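Local atomic coordinates of protein 1A (Cricket paralysis virus, PDB entry 6C3R), a protein that suppresses antiviral RNA interference in insect cells by inhibiting host AGO2 and recruiting a cellular ubiquitin ligase complex that promotes its degradation. Residues L7-L12 with F28-K33; L37-E42 with L105-P110; C43-M46 with G52-R55; E78-L83 with D118-W123. All coordinates share one frame; numbering follows the deposited sequence.

Interaction 1 (L7-L12 with F28-K33); sequences LAAQEL and FYVQSK
The firm part of this contact is a single apolar touch between A9 of helix 2-16 and V30 at the end of strand 26-30. The CB of A9 faces the strand and lies 3.9 Å from CG1 of V30. That branch is placed by the valine torsion, which sets CG1 anti to the backbone N (chi1 177°) and sends it toward the helix. Both residues are buried, and F113 of helix 110-114 also packs against each of them. The exposed Q10 marks the looser side. Its CB does not face the strand, but the bend at chi2 (75°) brings the amide closer. There OE1 comes to 3.6 Å from the carbonyl O of V30, two acceptors without a bond between them. A water takes up the link: it accepts from the backbone N of V30 at 3.1 Å and, weakly, from NE2 of Q10 at 3.4 Å. No direct hydrogen bond joins the two segments, and together they bury just 95 Å². The helix carries the BC-box, residues 3-12, through which the viral E3 ligase is assembled. The chemistry implies that this face of the BC-box helix meets the strand by apolar packing, with a weak water bridge at its exposed margin.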
loop_
_atom_site.group_PDB
_atom_site.type_symbol
_atom_site.label_atom_id
_atom_site.label_comp_id
_atom_site.label_asym_id
_atom_site.label_seq_id
_atom_site.Cartn_x
_atom_site.Cartn_y
_atom_site.Cartn_z
ATOM N N LEU A 7 33.219 4.771 -2.469
ATOM C CA LEU A 7 33.602 6.183 -2.531
ATOM C C LEU A 7 33.557 6.739 -3.956
ATOM O O LEU A 7 32.999 7.809 -4.179
ATOM C CB LEU A 7 34.994 6.394 -1.922
ATOM C CG LEU A 7 35.049 6.477 -0.388
ATOM C CD1 LEU A 7 36.479 6.293 0.110
ATOM C CD2 LEU A 7 34.463 7.784 0.127
ATOM N N ALA A 8 34.131 6.003 -4.907
ATOM C CA ALA A 8 34.129 6.400 -6.319
ATOM C C ALA A 8 32.710 6.573 -6.873
ATOM O O ALA A 8 32.432 7.561 -7.536
ATOM C CB ALA A 8 34.917 5.397 -7.160
ATOM N N ALA A 9 31.825 5.620 -6.596
ATOM C CA ALA A 9 30.402 5.733 -6.977
ATOM C C ALA A 9 29.693 6.935 -6.334
ATOM O O ALA A 9 28.875 7.591 -6.978
ATOM C CB ALA A 9 29.646 4.451 -6.640
ATOM N N GLN A 10 30.007 7.204 -5.071
ATOM C CA GLN A 10 29.366 8.295 -4.307
ATOM C C GLN A 10 29.846 9.655 -4.792
ATOM O O GLN A 10 29.142 10.658 -4.682
ATOM C CB GLN A 10 29.676 8.153 -2.812
ATOM C CG GLN A 10 28.640 8.769 -1.883
ATOM C CD GLN A 10 27.360 7.949 -1.763
ATOM O OE1 GLN A 10 27.355 6.734 -1.982
ATOM N NE2 GLN A 10 26.264 8.617 -1.407
ATOM N N GLU A 11 31.073 9.662 -5.302
ATOM C CA GLU A 11 31.684 10.814 -5.932
ATOM C C GLU A 11 31.043 10.989 -7.300
ATOM O O GLU A 11 30.727 12.107 -7.708
ATOM C CB GLU A 11 33.192 10.566 -6.055
ATOM C CG GLU A 11 34.050 11.815 -6.202
ATOM C CD GLU A 11 34.002 12.428 -7.587
ATOM O OE1 GLU A 11 33.788 11.693 -8.585
ATOM O OE2 GLU A 11 34.185 13.659 -7.667
ATOM N N LEU A 12 30.868 9.865 -7.995
ATOM C CA LEU A 12 30.221 9.806 -9.307
ATOM C C LEU A 12 28.733 10.193 -9.279
ATOM O O LEU A 12 28.219 10.798 -10.230
ATOM C CB LEU A 12 30.413 8.409 -9.891
ATOM C CG LEU A 12 30.274 8.185 -11.393
ATOM C CD1 LEU A 12 31.025 9.226 -12.211
ATOM C CD2 LEU A 12 30.778 6.795 -11.747
ATOM N N PHE A 28 17.181 4.810 -5.283
ATOM C CA PHE A 28 18.234 3.826 -5.040
ATOM C C PHE A 28 19.325 4.464 -4.196
ATOM O O PHE A 28 19.621 5.642 -4.375
ATOM C CB PHE A 28 18.898 3.371 -6.347
ATOM C CG PHE A 28 18.226 2.232 -7.023
ATOM C CD1 PHE A 28 18.514 0.926 -6.655
ATOM C CD2 PHE A 28 17.349 2.452 -8.078
ATOM C CE1 PHE A 28 17.919 -0.148 -7.303
ATOM C CE2 PHE A 28 16.750 1.381 -8.729
ATOM C CZ PHE A 28 17.032 0.078 -8.333
ATOM N N TYR A 29 19.930 3.671 -3.306
ATOM C CA TYR A 29 21.147 4.047 -2.588
ATOM C C TYR A 29 22.208 3.088 -3.052
ATOM O O TYR A 29 21.880 1.990 -3.495
ATOM C CB TYR A 29 20.981 3.901 -1.079
ATOM C CG TYR A 29 20.139 4.938 -0.351
ATOM C CD1 TYR A 29 19.469 5.970 -1.023
ATOM C CD2 TYR A 29 19.991 4.858 1.038
ATOM C CE1 TYR A 29 18.707 6.899 -0.333
ATOM C CE2 TYR A 29 19.218 5.775 1.743
ATOM C CZ TYR A 29 18.579 6.795 1.053
ATOM O OH TYR A 29 17.800 7.698 1.745
ATOM N N VAL A 30 23.472 3.498 -2.941
ATOM C CA VAL A 30 24.615 2.711 -3.421
ATOM C C VAL A 30 25.615 2.443 -2.293
ATOM O O VAL A 30 26.454 3.285 -1.978
ATOM C CB VAL A 30 25.321 3.415 -4.590
ATOM C CG1 VAL A 30 26.540 2.629 -5.038
ATOM C CG2 VAL A 30 24.357 3.610 -5.751
ATOM N N GLN A 31 25.544 1.255 -1.706
ATOM C CA GLN A 31 26.319 0.931 -0.516
ATOM C C GLN A 31 26.936 -0.453 -0.594
ATOM O O GLN A 31 26.315 -1.393 -1.100
ATOM C CB GLN A 31 25.402 0.972 0.683
ATOM C CG GLN A 31 24.548 2.221 0.779
ATOM C CD GLN A 31 23.642 2.177 1.972
ATOM O OE1 GLN A 31 23.402 1.110 2.531
ATOM N NE2 GLN A 31 23.129 3.337 2.375
ATOM N N SER A 32 28.143 -0.582 -0.055
ATOM C CA SER A 32 28.839 -1.857 -0.035
ATOM C C SER A 32 28.274 -2.820 0.993
ATOM O O SER A 32 28.172 -4.010 0.735
ATOM C CB SER A 32 30.323 -1.649 0.232
ATOM O OG SER A 32 30.958 -1.179 -0.935
ATOM N N LYS A 33 27.931 -2.303 2.163
ATOM C CA LYS A 33 27.501 -3.139 3.289
ATOM C C LYS A 33 26.306 -2.481 3.975
ATOM O O LYS A 33 26.460 -1.815 4.996
ATOM C CB LYS A 33 28.663 -3.364 4.265
ATOM C CG LYS A 33 29.716 -4.342 3.755
ATOM C CD LYS A 33 30.781 -4.593 4.817
ATOM C CE LYS A 33 31.496 -5.932 4.647
ATOM N NZ LYS A 33 32.331 -6.271 5.842
HETATM O O HOH W 1 23.710 6.590 -2.416
#

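Interaction 2 (L37-E42 with L105-P110); sequences LDLESE and LLIVSP
L39 rests its two methyl groups on L105 and I107, two residues of strand 104-108, which with strand 26-30 forms a two-stranded parallel sheet. The leucine sits in a type I beta turn, L37 to E40, in the connection that leads on to strand 42-45. In the first shell CD2 of L39 lies 3.8 Å from CD2 of L105, the two side chains crossing at about a right angle. CD1 of L39 meets CD1 of I107 tip to tip, also at 3.8 Å, and passes CD2 of L105 at 4.1 Å. L105 has CG anti to the backbone N (chi1 179°), which carries its CD2 across the end of the L39 side chain. L105 and I107 lie on the same face of the strand; the CB of L106, between them, points away, and its side chain packs on I66 of helix 53-70. Next outward, P34 and Q31 touch I107, and F49 of the second subunit packs on both L39 and L105, so the apolar patch is shared across the dimer interface. No hydrogen bond passes between the two segments, and their contact buries 104 Å². The turn that presents L39 is closed by its own backbone bond, from N of E40 to O of L37, at 3.2 Å.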
loop_
_atom_site.group_PDB
_atom_site.type_symbol
_atom_site.label_atom_id
_atom_site.label_comp_id
_atom_site.label_asym_id
_atom_site.label_seq_id
_atom_site.Cartn_x
_atom_site.Cartn_y
_atom_site.Cartn_z
ATOM N N LEU A 37 18.881 -4.918 8.165
ATOM C CA LEU A 37 18.068 -5.232 9.331
ATOM C C LEU A 37 17.461 -3.961 9.924
ATOM O O LEU A 37 16.361 -4.010 10.460
ATOM C CB LEU A 37 18.884 -6.026 10.365
ATOM C CG LEU A 37 18.218 -7.293 10.914
ATOM C CD1 LEU A 37 17.632 -8.174 9.815
ATOM C CD2 LEU A 37 19.225 -8.086 11.736
ATOM N N ASP A 38 18.145 -2.822 9.785
ATOM C CA ASP A 38 17.574 -1.510 10.167
ATOM C C ASP A 38 16.374 -1.097 9.298
ATOM O O ASP A 38 15.573 -0.236 9.702
ATOM C CB ASP A 38 18.625 -0.387 10.112
ATOM C CG ASP A 38 19.805 -0.623 11.046
ATOM O OD1 ASP A 38 19.748 -1.533 11.917
ATOM O OD2 ASP A 38 20.806 0.108 10.900
ATOM N N LEU A 39 16.265 -1.694 8.104
ATOM C CA LEU A 39 15.129 -1.470 7.204
ATOM C C LEU A 39 13.994 -2.506 7.320
ATOM O O LEU A 39 13.073 -2.498 6.491
ATOM C CB LEU A 39 15.643 -1.405 5.765
ATOM C CG LEU A 39 16.675 -0.322 5.473
ATOM C CD1 LEU A 39 17.231 -0.506 4.076
ATOM C CD2 LEU A 39 16.085 1.071 5.626
ATOM N N GLU A 40 14.040 -3.372 8.339
ATOM C CA GLU A 40 12.996 -4.385 8.562
ATOM C C GLU A 40 12.026 -4.020 9.701
ATOM O O GLU A 40 12.223 -3.043 10.431
ATOM C CB GLU A 40 13.629 -5.775 8.766
ATOM C CG GLU A 40 14.120 -6.376 7.446
ATOM C CD GLU A 40 14.744 -7.763 7.570
ATOM O OE1 GLU A 40 14.498 -8.461 8.581
ATOM O OE2 GLU A 40 15.480 -8.158 6.632
ATOM N N SER A 41 10.964 -4.811 9.807
ATOM C CA SER A 41 9.931 -4.656 10.828
ATOM C C SER A 41 9.716 -5.990 11.495
ATOM O O SER A 41 10.182 -7.011 10.993
ATOM C CB SER A 41 8.611 -4.242 10.172
ATOM O OG SER A 41 8.028 -5.324 9.456
ATOM N N GLU A 42 9.014 -5.978 12.622
ATOM C CA GLU A 42 8.459 -7.204 13.197
ATOM C C GLU A 42 6.963 -7.000 13.156
ATOM O O GLU A 42 6.483 -6.012 13.691
ATOM C CB GLU A 42 8.957 -7.453 14.631
ATOM C CG GLU A 42 8.829 -8.921 15.053
ATOM C CD GLU A 42 9.155 -9.191 16.521
ATOM O OE1 GLU A 42 8.706 -8.431 17.404
ATOM O OE2 GLU A 42 9.847 -10.196 16.798
ATOM N N LEU A 105 12.507 2.544 -0.918
ATOM C CA LEU A 105 13.962 2.494 -0.820
ATOM C C LEU A 105 14.527 1.182 -1.339
ATOM O O LEU A 105 14.101 0.108 -0.902
ATOM C CB LEU A 105 14.391 2.703 0.620
ATOM C CG LEU A 105 15.890 2.665 0.927
ATOM C CD1 LEU A 105 16.676 3.572 -0.005
ATOM C CD2 LEU A 105 16.143 3.094 2.367
ATOM N N LEU A 106 15.484 1.283 -2.266
ATOM C CA LEU A 106 16.253 0.142 -2.749
ATOM C C LEU A 106 17.727 0.407 -2.679
ATOM O O LEU A 106 18.158 1.545 -2.763
ATOM C CB LEU A 106 15.894 -0.200 -4.190
ATOM C CG LEU A 106 14.509 -0.822 -4.331
ATOM C CD1 LEU A 106 14.078 -0.830 -5.794
ATOM C CD2 LEU A 106 14.439 -2.220 -3.758
ATOM N N ILE A 107 18.500 -0.675 -2.561
ATOM C CA ILE A 107 19.946 -0.589 -2.397
ATOM C C ILE A 107 20.640 -1.544 -3.338
ATOM O O ILE A 107 20.248 -2.692 -3.488
ATOM C CB ILE A 107 20.389 -0.897 -0.942
ATOM C CG1 ILE A 107 19.561 -0.069 0.024
ATOM C CG2 ILE A 107 21.884 -0.635 -0.767
ATOM C CD1 ILE A 107 19.973 -0.186 1.463
ATOM N N VAL A 108 21.735 -1.074 -3.898
ATOM C CA VAL A 108 22.487 -1.800 -4.902
ATOM C C VAL A 108 23.961 -1.624 -4.539
ATOM O O VAL A 108 24.323 -0.599 -3.996
ATOM C CB VAL A 108 22.062 -1.234 -6.300
ATOM C CG1 VAL A 108 23.213 -0.681 -7.128
ATOM C CG2 VAL A 108 21.273 -2.274 -7.069
ATOM N N SER A 109 24.811 -2.600 -4.838
ATOM C CA SER A 109 26.249 -2.424 -4.613
ATOM C C SER A 109 26.870 -1.376 -5.595
ATOM O O SER A 109 26.275 -1.066 -6.643
ATOM C CB SER A 109 26.991 -3.763 -4.715
ATOM O OG SER A 109 27.231 -4.143 -6.060
ATOM N N PRO A 110 28.067 -0.835 -5.260
ATOM C CA PRO A 110 28.778 0.090 -6.137
ATOM C C PRO A 110 29.263 -0.482 -7.458
ATOM O O PRO A 110 29.282 0.215 -8.463
ATOM C CB PRO A 110 29.985 0.488 -5.297
ATOM C CG PRO A 110 29.553 0.304 -3.899
ATOM C CD PRO A 110 28.736 -0.938 -3.953
#

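Interaction 3 (C43-M46 with G52-R55); sequences CYCM and GCDR
C43 and C53 are joined by a disulfide that ties strand 42-45 to the start of helix 53-70. Starting from C43, its CB already faces the helix and lies 3.6 Å from CB of C53. With SG anti to the backbone N (chi1 -156°), the next atom is carried across the gap, where the two SG atoms are bonded at 2.0 Å. The torsion about that S-S bond is -64°. The sulfur of C53 also comes to 3.6 Å from N of Y44 without a hydrogen bond. A second sulfur lies alongside: SG of C45 is 3.9 Å from SG of C53, a non-bonded approach, because C45 forms its own disulfide with C51. The two bridges are nested in sequence and close the base of loop 46-50, C45 to C51 inside C43 to C53. G52 stands at the N-cap position just before the helix, with a positive phi of 121°; there a CB would be jammed against the carbonyl O of the preceding residue, which by itself calls for glycine. C43, Y44 and C45 also pair in an antiparallel beta ladder with a strand of the second subunit, so the disulfide-linked junction of strand 42-45 and helix 53-70 lies at the dimer interface.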
loop_
_atom_site.group_PDB
_atom_site.type_symbol
_atom_site.label_atom_id
_atom_site.label_comp_id
_atom_site.label_asym_id
_atom_site.label_seq_id
_atom_site.Cartn_x
_atom_site.Cartn_y
_atom_site.Cartn_z
ATOM N N CYS A 43 6.239 -7.914 12.505
ATOM C CA CYS A 43 4.827 -7.687 12.196
ATOM C C CYS A 43 3.955 -8.942 12.256
ATOM O O CYS A 43 4.178 -9.895 11.515
ATOM C CB CYS A 43 4.709 -6.967 10.834
ATOM S SG CYS A 43 3.205 -5.986 10.508
ATOM N N TYR A 44 2.960 -8.913 13.147
ATOM C CA TYR A 44 2.000 -10.001 13.312
ATOM C C TYR A 44 0.607 -9.420 13.249
ATOM O O TYR A 44 0.299 -8.501 14.000
ATOM C CB TYR A 44 2.160 -10.691 14.684
ATOM C CG TYR A 44 3.579 -11.015 15.087
ATOM C CD1 TYR A 44 4.147 -12.249 14.771
ATOM C CD2 TYR A 44 4.356 -10.087 15.793
ATOM C CE1 TYR A 44 5.454 -12.549 15.134
ATOM C CE2 TYR A 44 5.665 -10.373 16.158
ATOM C CZ TYR A 44 6.212 -11.606 15.826
ATOM O OH TYR A 44 7.505 -11.917 16.184
ATOM N N CYS A 45 -0.229 -9.943 12.358
ATOM C CA CYS A 45 -1.675 -9.827 12.524
ATOM C C CYS A 45 -2.091 -11.001 13.396
ATOM O O CYS A 45 -1.644 -12.122 13.145
ATOM C CB CYS A 45 -2.423 -9.926 11.185
ATOM S SG CYS A 45 -1.565 -9.340 9.710
ATOM N N MET A 46 -2.930 -10.769 14.409
ATOM C CA MET A 46 -3.510 -11.892 15.176
ATOM C C MET A 46 -4.862 -12.323 14.588
ATOM O O MET A 46 -5.456 -11.628 13.760
ATOM C CB MET A 46 -3.644 -11.578 16.684
ATOM C CG MET A 46 -2.387 -11.030 17.360
ATOM S SD MET A 46 -2.329 -9.230 17.565
ATOM C CE MET A 46 -3.597 -8.953 18.804
ATOM N N GLY A 52 -1.919 -6.680 6.430
ATOM C CA GLY A 52 -0.942 -5.991 5.589
ATOM C C GLY A 52 0.509 -6.191 5.964
ATOM O O GLY A 52 1.376 -5.581 5.349
ATOM N N CYS A 53 0.780 -7.025 6.968
ATOM C CA CYS A 53 2.146 -7.374 7.330
ATOM C C CYS A 53 2.851 -8.136 6.222
ATOM O O CYS A 53 4.060 -7.985 6.062
ATOM C CB CYS A 53 2.196 -8.213 8.611
ATOM S SG CYS A 53 1.746 -7.334 10.130
ATOM N N ASP A 54 2.101 -8.964 5.486
ATOM C CA ASP A 54 2.636 -9.714 4.360
ATOM C C ASP A 54 3.218 -8.783 3.314
ATOM O O ASP A 54 4.325 -8.993 2.838
ATOM C CB ASP A 54 1.548 -10.543 3.685
ATOM C CG ASP A 54 1.020 -11.692 4.558
ATOM O OD1 ASP A 54 1.701 -12.183 5.492
ATOM O OD2 ASP A 54 -0.119 -12.113 4.276
ATOM N N ARG A 55 2.441 -7.770 2.950
ATOM C CA ARG A 55 2.871 -6.731 2.001
ATOM C C ARG A 55 4.232 -6.167 2.443
ATOM O O ARG A 55 5.159 -6.108 1.668
ATOM C CB ARG A 55 1.796 -5.637 1.924
ATOM C CG ARG A 55 1.530 -5.004 0.563
ATOM C CD ARG A 55 2.359 -3.760 0.310
ATOM N NE ARG A 55 2.392 -2.855 1.469
ATOM C CZ ARG A 55 3.337 -1.936 1.704
ATOM N NH1 ARG A 55 4.355 -1.725 0.850
ATOM N NH2 ARG A 55 3.253 -1.196 2.815
#

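Interaction 4 (E78-L83 with D118-W123); sequences EEWKGL and DWFQQW
The segments E78-L83 and D118-W123 are helical and run in nearly the same direction, at 25°, but their axes are 14.4 Å apart, so large side chains must span the space between them. W80 and W119 do most of this. Each has CG anti to its backbone N (chi1 -179° for W80), which extends the indole toward the other helix. The six-membered edge of W80 meets the face of W119 in an edge-to-face (T-shaped) pair, with ring centroids 5.3 Å apart and planes at 72°. The closest atoms are CZ3 of W80 and CH2 of W119, at 3.6 Å, over the rim of the W119 ring. F120 adds a second apolar touch, its CZ lying 4.2 Å from CH2 of W80. The aliphatic chain of K81 passes obliquely by W119, CD of K81 being 4.0 Å from NE1 of W119. The K81 chain bends at chi3, and NZ forms a salt bridge to OE2 of E78 at 2.8 Å, on the syn side but tilted out of the carboxylate plane. E78 of the same helix thus takes one bond of the ammonium, while the methylenes run beside the indole. Outside the pair, NE1 of W80 donates to the carbonyl of I66 in helix 53-70, and F135 of helix 129-136 stacks on W119. The side chain of R133, involved in inhibiting stress granule formation, is about 11 Å from that of K81. This is an aromatic cluster in the core between the helices and the two-stranded sheet, joining helices 77-90 and 117-123 through an edge-to-face tryptophan pair.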
loop_
_atom_site.group_PDB
_atom_site.type_symbol
_atom_site.label_atom_id
_atom_site.label_comp_id
_atom_site.label_asym_id
_atom_site.label_seq_id
_atom_site.Cartn_x
_atom_site.Cartn_y
_atom_site.Cartn_z
ATOM N N GLU A 78 18.079 -8.963 -16.581
ATOM C CA GLU A 78 16.655 -8.861 -16.881
ATOM C C GLU A 78 15.847 -9.481 -15.758
ATOM O O GLU A 78 14.757 -9.029 -15.396
ATOM C CB GLU A 78 16.349 -9.577 -18.204
ATOM C CG GLU A 78 17.189 -9.081 -19.383
ATOM C CD GLU A 78 16.917 -7.631 -19.728
ATOM O OE1 GLU A 78 17.881 -6.933 -20.080
ATOM O OE2 GLU A 78 15.746 -7.183 -19.634
ATOM N N GLU A 79 16.390 -10.537 -15.200
ATOM C CA GLU A 79 15.819 -11.126 -14.003
ATOM C C GLU A 79 15.967 -10.219 -12.803
ATOM O O GLU A 79 15.106 -10.180 -11.964
ATOM C CB GLU A 79 16.466 -12.475 -13.736
ATOM C CG GLU A 79 16.112 -13.491 -14.807
ATOM C CD GLU A 79 14.632 -13.811 -14.824
ATOM O OE1 GLU A 79 14.040 -13.877 -15.922
ATOM O OE2 GLU A 79 14.054 -14.003 -13.738
ATOM N N TRP A 80 17.072 -9.491 -12.735
ATOM C CA TRP A 80 17.223 -8.462 -11.730
ATOM C C TRP A 80 16.135 -7.407 -11.891
ATOM O O TRP A 80 15.512 -7.011 -10.900
ATOM C CB TRP A 80 18.587 -7.811 -11.823
ATOM C CG TRP A 80 18.793 -6.741 -10.771
ATOM C CD1 TRP A 80 19.148 -6.931 -9.472
ATOM C CD2 TRP A 80 18.634 -5.333 -10.940
ATOM N NE1 TRP A 80 19.230 -5.731 -8.826
ATOM C CE2 TRP A 80 18.920 -4.731 -9.711
ATOM C CE3 TRP A 80 18.263 -4.528 -12.005
ATOM C CZ2 TRP A 80 18.862 -3.343 -9.524
ATOM C CZ3 TRP A 80 18.208 -3.147 -11.823
ATOM C CH2 TRP A 80 18.510 -2.571 -10.594
ATOM N N LYS A 81 15.913 -6.952 -13.118
ATOM C CA LYS A 81 14.888 -5.956 -13.369
ATOM C C LYS A 81 13.509 -6.415 -13.004
ATOM O O LYS A 81 12.718 -5.623 -12.502
ATOM C CB LYS A 81 14.876 -5.539 -14.815
ATOM C CG LYS A 81 15.934 -4.496 -15.142
ATOM C CD LYS A 81 16.237 -4.478 -16.629
ATOM C CE LYS A 81 15.024 -4.163 -17.481
ATOM N NZ LYS A 81 15.303 -4.556 -18.894
ATOM N N GLY A 82 13.203 -7.683 -13.267
ATOM C CA GLY A 82 11.916 -8.244 -12.873
ATOM C C GLY A 82 11.699 -8.181 -11.371
ATOM O O GLY A 82 10.581 -7.970 -10.933
ATOM N N LEU A 83 12.754 -8.365 -10.579
ATOM C CA LEU A 83 12.659 -8.207 -9.126
ATOM C C LEU A 83 12.332 -6.764 -8.760
ATOM O O LEU A 83 11.483 -6.504 -7.938
ATOM C CB LEU A 83 13.962 -8.598 -8.423
ATOM C CG LEU A 83 14.419 -10.057 -8.374
ATOM C CD1 LEU A 83 15.867 -10.151 -7.934
ATOM C CD2 LEU A 83 13.527 -10.848 -7.445
ATOM N N ASP A 118 24.250 4.325 -17.303
ATOM C CA ASP A 118 23.226 4.789 -18.226
ATOM C C ASP A 118 21.851 4.371 -17.738
ATOM O O ASP A 118 20.939 5.191 -17.703
ATOM C CB ASP A 118 23.468 4.261 -19.642
ATOM C CG ASP A 118 24.677 4.906 -20.309
ATOM O OD1 ASP A 118 24.982 6.084 -20.005
ATOM O OD2 ASP A 118 25.329 4.239 -21.151
ATOM N N TRP A 119 21.725 3.113 -17.320
ATOM C CA TRP A 119 20.448 2.594 -16.824
ATOM C C TRP A 119 19.931 3.388 -15.616
ATOM O O TRP A 119 18.764 3.727 -15.575
ATOM C CB TRP A 119 20.561 1.100 -16.502
ATOM C CG TRP A 119 19.249 0.460 -16.213
ATOM C CD1 TRP A 119 18.453 -0.203 -17.088
ATOM C CD2 TRP A 119 18.571 0.424 -14.946
ATOM N NE1 TRP A 119 17.319 -0.642 -16.459
ATOM C CE2 TRP A 119 17.361 -0.269 -15.146
ATOM C CE3 TRP A 119 18.862 0.935 -13.665
ATOM C CZ2 TRP A 119 16.456 -0.484 -14.125
ATOM C CZ3 TRP A 119 17.962 0.724 -12.648
ATOM C CH2 TRP A 119 16.770 0.023 -12.876
ATOM N N PHE A 120 20.792 3.675 -14.648
ATOM C CA PHE A 120 20.396 4.455 -13.460
ATOM C C PHE A 120 20.064 5.913 -13.753
ATOM O O PHE A 120 19.319 6.544 -13.018
ATOM C CB PHE A 120 21.459 4.382 -12.351
ATOM C CG PHE A 120 21.387 3.116 -11.579
ATOM C CD1 PHE A 120 20.378 2.927 -10.652
ATOM C CD2 PHE A 120 22.269 2.080 -11.831
ATOM C CE1 PHE A 120 20.270 1.734 -9.967
ATOM C CE2 PHE A 120 22.170 0.894 -11.150
ATOM C CZ PHE A 120 21.171 0.717 -10.220
ATOM N N GLN A 121 20.658 6.431 -14.820
ATOM C CA GLN A 121 20.359 7.767 -15.318
ATOM C C GLN A 121 18.936 7.810 -15.945
ATOM O O GLN A 121 18.188 8.781 -15.741
ATOM C CB GLN A 121 21.461 8.185 -16.307
ATOM C CG GLN A 121 21.552 9.676 -16.549
ATOM C CD GLN A 121 22.074 10.437 -15.345
ATOM O OE1 GLN A 121 23.280 10.448 -15.085
ATOM N NE2 GLN A 121 21.166 11.114 -14.622
ATOM N N GLN A 122 18.552 6.752 -16.665
ATOM C CA GLN A 122 17.196 6.653 -17.181
ATOM C C GLN A 122 16.160 6.391 -16.102
ATOM O O GLN A 122 15.092 7.009 -16.107
ATOM C CB GLN A 122 17.067 5.592 -18.238
ATOM C CG GLN A 122 15.647 5.486 -18.823
ATOM C CD GLN A 122 15.018 6.803 -19.332
ATOM O OE1 GLN A 122 15.717 7.770 -19.671
ATOM N NE2 GLN A 122 13.676 6.821 -19.410
ATOM N N TRP A 123 16.451 5.462 -15.197
ATOM C CA TRP A 123 15.651 5.278 -13.998
ATOM C C TRP A 123 15.133 6.605 -13.421
ATOM O O TRP A 123 13.972 6.681 -13.021
ATOM C CB TRP A 123 16.481 4.544 -12.950
ATOM C CG TRP A 123 15.970 4.677 -11.545
ATOM C CD1 TRP A 123 16.359 5.595 -10.607
ATOM C CD2 TRP A 123 14.983 3.868 -10.927
ATOM N NE1 TRP A 123 15.663 5.403 -9.445
ATOM C CE2 TRP A 123 14.807 4.345 -9.618
ATOM C CE3 TRP A 123 14.234 2.770 -11.348
ATOM C CZ2 TRP A 123 13.908 3.756 -8.722
ATOM C CZ3 TRP A 123 13.338 2.182 -10.458
ATOM C CH2 TRP A 123 13.178 2.683 -9.163
#

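In the fold
From the N terminus, interaction 1 closes the first loop, bringing helix 2-16 onto strand 26-30 before any other contact opens. Interaction 2 then spans a long excursion, from the turn at 37-42 to strand 104-108, and interaction 3 is nested inside it as a tight disulfide-bonded loop at the N-terminal end of helix 53-70. Interaction 4 opens within interaction 2 but closes beyond it, so the two cross. The sheet joins interactions 1 and 2, since Y29 pairs with L106 and V108; F28 and V108 pass from it into the aromatic cluster of interaction 4. Interaction 3 lies far from interaction 4, their centres about 29 Å apart, but adjoins interaction 2 in sequence, and both touch the second subunit.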